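Local coordinates for McyG protein (Microcystis aeruginosa PCC 7806, PDB 4R0M) that probably activates phenylalanine or a related acid as an acyl-adenylate and passes it to a peptidyl carrier domain during microcystin synthesis, at residues R17-V22 / H197-M202; I96-T101 / A177-T182. All coordinates share one frame; numbering follows the deposited sequence.

Contact 1: R17-V22 / H197-M202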
loop_
_atom_site.group_PDB
_atom_site.type_symbol
_atom_site.label_atom_id
_atom_site.label_comp_id
_atom_site.label_asym_id
_atom_site.label_seq_id
_atom_site.Cartn_x
_atom_site.Cartn_y
_atom_site.Cartn_z
ATOM N N ARG A 17 -14.868 3.497 -21.062
ATOM C CA ARG A 17 -15.769 3.870 -19.979
ATOM C C ARG A 17 -15.138 4.927 -19.074
ATOM O O ARG A 17 -13.915 5.030 -18.985
ATOM C CB ARG A 17 -16.125 2.639 -19.141
ATOM C CG ARG A 17 -17.161 1.710 -19.752
ATOM C CD ARG A 17 -17.312 0.458 -18.899
ATOM N NE ARG A 17 -18.617 -0.175 -19.072
ATOM C CZ ARG A 17 -19.696 0.100 -18.339
ATOM N NH1 ARG A 17 -19.642 1.004 -17.370
ATOM N NH2 ARG A 17 -20.837 -0.534 -18.578
ATOM N N THR A 18 -15.985 5.717 -18.420
ATOM C CA THR A 18 -15.554 6.591 -17.333
ATOM C C THR A 18 -15.978 5.952 -16.016
ATOM O O THR A 18 -16.725 4.969 -16.011
ATOM C CB THR A 18 -16.178 7.996 -17.426
ATOM O OG1 THR A 18 -17.604 7.896 -17.347
ATOM C CG2 THR A 18 -15.774 8.689 -18.722
ATOM N N LEU A 19 -15.511 6.514 -14.904
ATOM C CA LEU A 19 -15.858 5.992 -13.584
ATOM C C LEU A 19 -17.351 6.131 -13.268
ATOM O O LEU A 19 -17.933 5.256 -12.628
ATOM C CB LEU A 19 -14.999 6.647 -12.493
ATOM C CG LEU A 19 -13.521 6.237 -12.459
ATOM C CD1 LEU A 19 -12.715 7.189 -11.590
ATOM C CD2 LEU A 19 -13.347 4.802 -11.984
ATOM N N SER A 20 -17.961 7.220 -13.730
ATOM C CA SER A 20 -19.393 7.456 -13.530
ATOM C C SER A 20 -20.268 6.384 -14.189
ATOM O O SER A 20 -21.231 5.909 -13.585
ATOM C CB SER A 20 -19.789 8.855 -14.009
ATOM O OG SER A 20 -19.125 9.187 -15.210
ATOM N N GLU A 21 -19.914 5.997 -15.413
ATOM C CA GLU A 21 -20.614 4.931 -16.136
ATOM C C GLU A 21 -20.485 3.581 -15.434
ATOM O O GLU A 21 -21.439 2.798 -15.399
ATOM C CB GLU A 21 -20.104 4.827 -17.578
ATOM C CG GLU A 21 -20.499 6.008 -18.455
ATOM C CD GLU A 21 -19.676 6.116 -19.727
ATOM O OE1 GLU A 21 -18.861 5.211 -20.006
ATOM O OE2 GLU A 21 -19.848 7.120 -20.454
ATOM N N VAL A 22 -19.303 3.322 -14.878
ATOM C CA VAL A 22 -19.031 2.094 -14.129
ATOM C C VAL A 22 -19.919 1.985 -12.885
ATOM O O VAL A 22 -20.486 0.924 -12.612
ATOM C CB VAL A 22 -17.530 1.980 -13.774
ATOM C CG1 VAL A 22 -17.290 0.972 -12.661
ATOM C CG2 VAL A 22 -16.729 1.602 -15.010
ATOM N N HIS A 197 -9.146 5.936 -17.849
ATOM C CA HIS A 197 -8.618 4.902 -18.730
ATOM C C HIS A 197 -7.506 4.118 -18.091
ATOM O O HIS A 197 -7.419 2.911 -18.297
ATOM C CB HIS A 197 -8.170 5.500 -20.060
ATOM C CG HIS A 197 -7.883 4.466 -21.125
ATOM N ND1 HIS A 197 -8.844 3.683 -21.652
ATOM C CD2 HIS A 197 -6.695 4.110 -21.759
ATOM C CE1 HIS A 197 -8.301 2.865 -22.572
ATOM N NE2 HIS A 197 -6.985 3.126 -22.638
ATOM N N ASN A 198 -6.654 4.795 -17.313
ATOM C CA ASN A 198 -5.625 4.121 -16.509
ATOM C C ASN A 198 -6.241 3.086 -15.576
ATOM O O ASN A 198 -5.871 1.912 -15.601
ATOM C CB ASN A 198 -4.817 5.127 -15.666
ATOM C CG ASN A 198 -3.818 5.939 -16.483
ATOM O OD1 ASN A 198 -3.562 7.106 -16.173
ATOM N ND2 ASN A 198 -3.243 5.330 -17.515
ATOM N N ILE A 199 -7.192 3.540 -14.763
ATOM C CA ILE A 199 -7.817 2.723 -13.724
ATOM C C ILE A 199 -8.611 1.552 -14.315
ATOM O O ILE A 199 -8.433 0.401 -13.904
ATOM C CB ILE A 199 -8.709 3.591 -12.801
ATOM C CG1 ILE A 199 -7.851 4.618 -12.049
ATOM C CG2 ILE A 199 -9.489 2.726 -11.818
ATOM C CD1 ILE A 199 -8.613 5.827 -11.545
ATOM N N LEU A 200 -9.464 1.851 -15.292
ATOM C CA LEU A 200 -10.343 0.841 -15.882
ATOM C C LEU A 200 -9.617 -0.148 -16.788
ATOM O O LEU A 200 -10.106 -1.253 -17.024
ATOM C CB LEU A 200 -11.539 1.494 -16.585
ATOM C CG LEU A 200 -12.432 2.279 -15.616
ATOM C CD1 LEU A 200 -13.537 3.016 -16.355
ATOM C CD2 LEU A 200 -13.009 1.377 -14.530
ATOM N N SER A 201 -8.441 0.247 -17.272
ATOM C CA SER A 201 -7.565 -0.656 -18.011
ATOM C C SER A 201 -6.865 -1.658 -17.082
ATOM O O SER A 201 -6.533 -2.769 -17.501
ATOM C CB SER A 201 -6.548 0.136 -18.829
ATOM O OG SER A 201 -7.185 0.900 -19.838
HETATM N N MSE A 202 -6.667 -1.314 -15.824
HETATM C CA MSE A 202 -6.149 -2.230 -14.852
HETATM C C MSE A 202 -7.249 -3.149 -14.477
HETATM O O MSE A 202 -7.042 -4.340 -14.419
HETATM C CB MSE A 202 -5.604 -1.441 -13.660
HETATM C CG MSE A 202 -5.121 -2.276 -12.487
HETATM SE SE MSE A 202 -6.505 -2.943 -11.311
HETATM C CE MSE A 202 -5.578 -4.253 -10.310
HETATM O O HOH W 1 -11.640 3.862 -20.036
#

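Contact 2: I96-T101 / A177-T182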
loop_
_atom_site.group_PDB
_atom_site.type_symbol
_atom_site.label_atom_id
_atom_site.label_comp_id
_atom_site.label_asym_id
_atom_site.label_seq_id
_atom_site.Cartn_x
_atom_site.Cartn_y
_atom_site.Cartn_z
ATOM N N ILE A 96 -11.304 16.262 -9.017
ATOM C CA ILE A 96 -10.217 15.325 -8.744
ATOM C C ILE A 96 -9.969 15.191 -7.236
ATOM O O ILE A 96 -9.505 16.139 -6.596
ATOM C CB ILE A 96 -8.919 15.717 -9.489
ATOM C CG1 ILE A 96 -9.163 15.754 -11.005
ATOM C CG2 ILE A 96 -7.788 14.748 -9.157
ATOM C CD1 ILE A 96 -8.193 16.626 -11.774
ATOM N N PRO A 97 -10.286 14.013 -6.663
ATOM C CA PRO A 97 -10.003 13.789 -5.249
ATOM C C PRO A 97 -8.516 13.524 -5.031
ATOM O O PRO A 97 -7.872 12.875 -5.860
ATOM C CB PRO A 97 -10.823 12.541 -4.919
ATOM C CG PRO A 97 -10.904 11.794 -6.208
ATOM C CD PRO A 97 -10.844 12.811 -7.313
ATOM N N VAL A 98 -7.979 14.053 -3.935
ATOM C CA VAL A 98 -6.576 13.848 -3.584
ATOM C C VAL A 98 -6.518 13.236 -2.185
ATOM O O VAL A 98 -6.392 13.953 -1.186
ATOM C CB VAL A 98 -5.756 15.158 -3.670
ATOM C CG1 VAL A 98 -4.271 14.883 -3.466
ATOM C CG2 VAL A 98 -5.977 15.843 -5.015
ATOM N N PRO A 99 -6.640 11.898 -2.107
ATOM C CA PRO A 99 -6.656 11.222 -0.818
ATOM C C PRO A 99 -5.268 11.196 -0.198
ATOM O O PRO A 99 -4.295 10.838 -0.864
ATOM C CB PRO A 99 -7.118 9.795 -1.164
ATOM C CG PRO A 99 -7.559 9.835 -2.594
ATOM C CD PRO A 99 -6.771 10.944 -3.218
ATOM N N LEU A 100 -5.181 11.600 1.062
ATOM C CA LEU A 100 -3.921 11.556 1.793
ATOM C C LEU A 100 -4.112 10.835 3.124
ATOM O O LEU A 100 -5.218 10.803 3.667
ATOM C CB LEU A 100 -3.360 12.969 2.001
ATOM C CG LEU A 100 -2.909 13.748 0.756
ATOM C CD1 LEU A 100 -2.672 15.213 1.091
ATOM C CD2 LEU A 100 -1.670 13.138 0.112
ATOM N N THR A 101 -3.029 10.246 3.627
ATOM C CA THR A 101 -3.036 9.532 4.898
ATOM C C THR A 101 -3.479 10.461 6.023
ATOM O O THR A 101 -3.016 11.599 6.119
ATOM C CB THR A 101 -1.637 8.958 5.219
ATOM O OG1 THR A 101 -1.208 8.115 4.141
ATOM C CG2 THR A 101 -1.648 8.143 6.517
ATOM N N ALA A 177 -8.623 11.577 -13.267
ATOM C CA ALA A 177 -9.733 11.217 -12.391
ATOM C C ALA A 177 -9.285 11.109 -10.935
ATOM O O ALA A 177 -10.091 11.265 -10.019
ATOM C CB ALA A 177 -10.361 9.908 -12.847
ATOM N N LEU A 178 -7.998 10.836 -10.733
ATOM C CA LEU A 178 -7.461 10.573 -9.406
ATOM C C LEU A 178 -6.004 11.007 -9.304
ATOM O O LEU A 178 -5.185 10.680 -10.167
ATOM C CB LEU A 178 -7.599 9.083 -9.071
ATOM C CG LEU A 178 -7.150 8.551 -7.705
ATOM C CD1 LEU A 178 -7.940 9.170 -6.557
ATOM C CD2 LEU A 178 -7.275 7.036 -7.690
ATOM N N LEU A 179 -5.695 11.751 -8.249
ATOM C CA LEU A 179 -4.332 12.201 -7.995
ATOM C C LEU A 179 -3.849 11.663 -6.651
ATOM O O LEU A 179 -4.382 12.029 -5.603
ATOM C CB LEU A 179 -4.256 13.732 -8.046
ATOM C CG LEU A 179 -2.915 14.447 -7.844
ATOM C CD1 LEU A 179 -1.857 13.990 -8.836
ATOM C CD2 LEU A 179 -3.121 15.950 -7.945
ATOM N N LEU A 180 -2.851 10.782 -6.696
ATOM C CA LEU A 180 -2.311 10.146 -5.492
ATOM C C LEU A 180 -0.837 10.476 -5.273
ATOM O O LEU A 180 0.019 10.129 -6.093
ATOM C CB LEU A 180 -2.502 8.624 -5.548
ATOM C CG LEU A 180 -3.923 8.060 -5.477
ATOM C CD1 LEU A 180 -3.952 6.646 -6.036
ATOM C CD2 LEU A 180 -4.451 8.087 -4.053
ATOM N N PHE A 181 -0.552 11.140 -4.158
ATOM C CA PHE A 181 0.810 11.528 -3.813
ATOM C C PHE A 181 1.523 10.441 -3.022
ATOM O O PHE A 181 1.000 9.945 -2.025
ATOM C CB PHE A 181 0.814 12.839 -3.023
ATOM C CG PHE A 181 0.654 14.064 -3.877
ATOM C CD1 PHE A 181 -0.613 14.514 -4.246
ATOM C CD2 PHE A 181 1.767 14.777 -4.306
ATOM C CE1 PHE A 181 -0.761 15.644 -5.034
ATOM C CE2 PHE A 181 1.624 15.909 -5.094
ATOM C CZ PHE A 181 0.358 16.343 -5.459
ATOM N N THR A 182 2.711 10.069 -3.487
ATOM C CA THR A 182 3.595 9.167 -2.754
ATOM C C THR A 182 4.798 9.951 -2.241
ATOM O O THR A 182 5.274 10.873 -2.911
ATOM C CB THR A 182 4.106 8.015 -3.640
ATOM O OG1 THR A 182 4.650 8.547 -4.853
ATOM C CG2 THR A 182 2.984 7.049 -3.978
#

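Contact 1: R17-V22 / H197-M202
L200 and V22 are brought together by their torsions. L200 sets CG anti to its own carbonyl carbon (chi1 -63°) and CD1 anti to CA (chi2 175°), an extended course that carries CD1 straight out from helix 196-210 to the start of helix 19-27. V22 turns CG2 anti to its carbonyl carbon and CG1 anti to its N, which presents CG2 to the arriving leucine. The two side chains then run alongside each other, antiparallel in direction, with V22 CG2 3.7 Å from L200 CD1.

The same methyl is shared by several partners. L200 CD1 lies 3.3 Å from R17 O and 3.8 Å from R17 CB, so a backbone carbonyl and a methylene line its seat alongside V22. Beside this, L19 CD1 meets I199 CD1 at 4.3 Å, a looser packing that widens the apolar patch.

The polar link is indirect. A water donates to R17 O at 2.8 Å and lies in the plane of the H197 ring, at its edge, 3.2 Å from ND1. In 17-22, T18 is the N-cap of helix 19-27, and its N makes a weak bond to E21 OE1 (3.3 Å, 157° at the hydrogen), one half of a capping box. The R17 side chain leads away from the contact, where its NH2 bonds T25 OG1.

Around this junction, L19 N bonds ND1 of H196, the first residue of helix 196-210, just before the segment, and W16 stacks on H197. L19 also packs on W88 and F91 of helix 80-93, while L19, V22 and I199 all rest on helix 227-240, so the junction is packed against both of these helices.

Contact 2: I96-T101 / A177-T182
L179 N reaches P97 O at 3.4 Å, nearly straight (170° at the hydrogen) but weak for its length; it is the one hydrogen bond between segments 96-101 and 177-182, in which strand 96-99 and the 177-182 part of the other strand run parallel within 24°. The neighbouring acceptors meet carbon instead. Proline has no N-H, so where P99 N would face L179 O in a parallel pair, its CD stands 3.5 Å away, and V98 CA comes equally near that oxygen, with a CA-H...O angle of 160°. P97 CD meets A177 O in the same way at 3.2 Å.

Side chains pack on two sides. On one, the L178 side chain crosses both proline rings at about a right angle, and that of L180 crosses P99 likewise, its CD2 3.8 Å from P99 CD. On the other, V98 turns CG1 anti to its backbone N, which puts that methyl at the edge of the F181 ring, near its plane and 3.8 Å from CD1; V98 CG2 and I96 CG2 both touch L179 CB.

V98 spends its backbone bonds on strand 72-76, and K115 NZ bonds F181 O. The chemistry thus implies a seam held mainly by apolar packing and C-H contacts, joining the edge of a parallel sheet to the strand whose T182 touches the bound phenylalanyl-adenylate.

Contact 2 is nested in the loop closed by contact 1: the chain runs 17-22, 96-101, 177-182, 197-202. Their centres are 16 Å apart, yet they touch, with L19 CD1 3.8 Å from A177 CB and I199 CD1 4.2 Å from L178 CB. Helix 80-93 leads into strand 96-99, and strand 190-195, the antiparallel partner of 176-182, leads into helix 196-210. Helices 80-93 and 227-240 pack against both contacts, so the two share those helices as neighbours. As in related adenylate-forming enzymes, the turn between strands 176-182 and 190-195 is probably the phosphate-binding loop; contact 2 then lies on the strand that leads into it, and contact 1 on the helix that follows its partner strand.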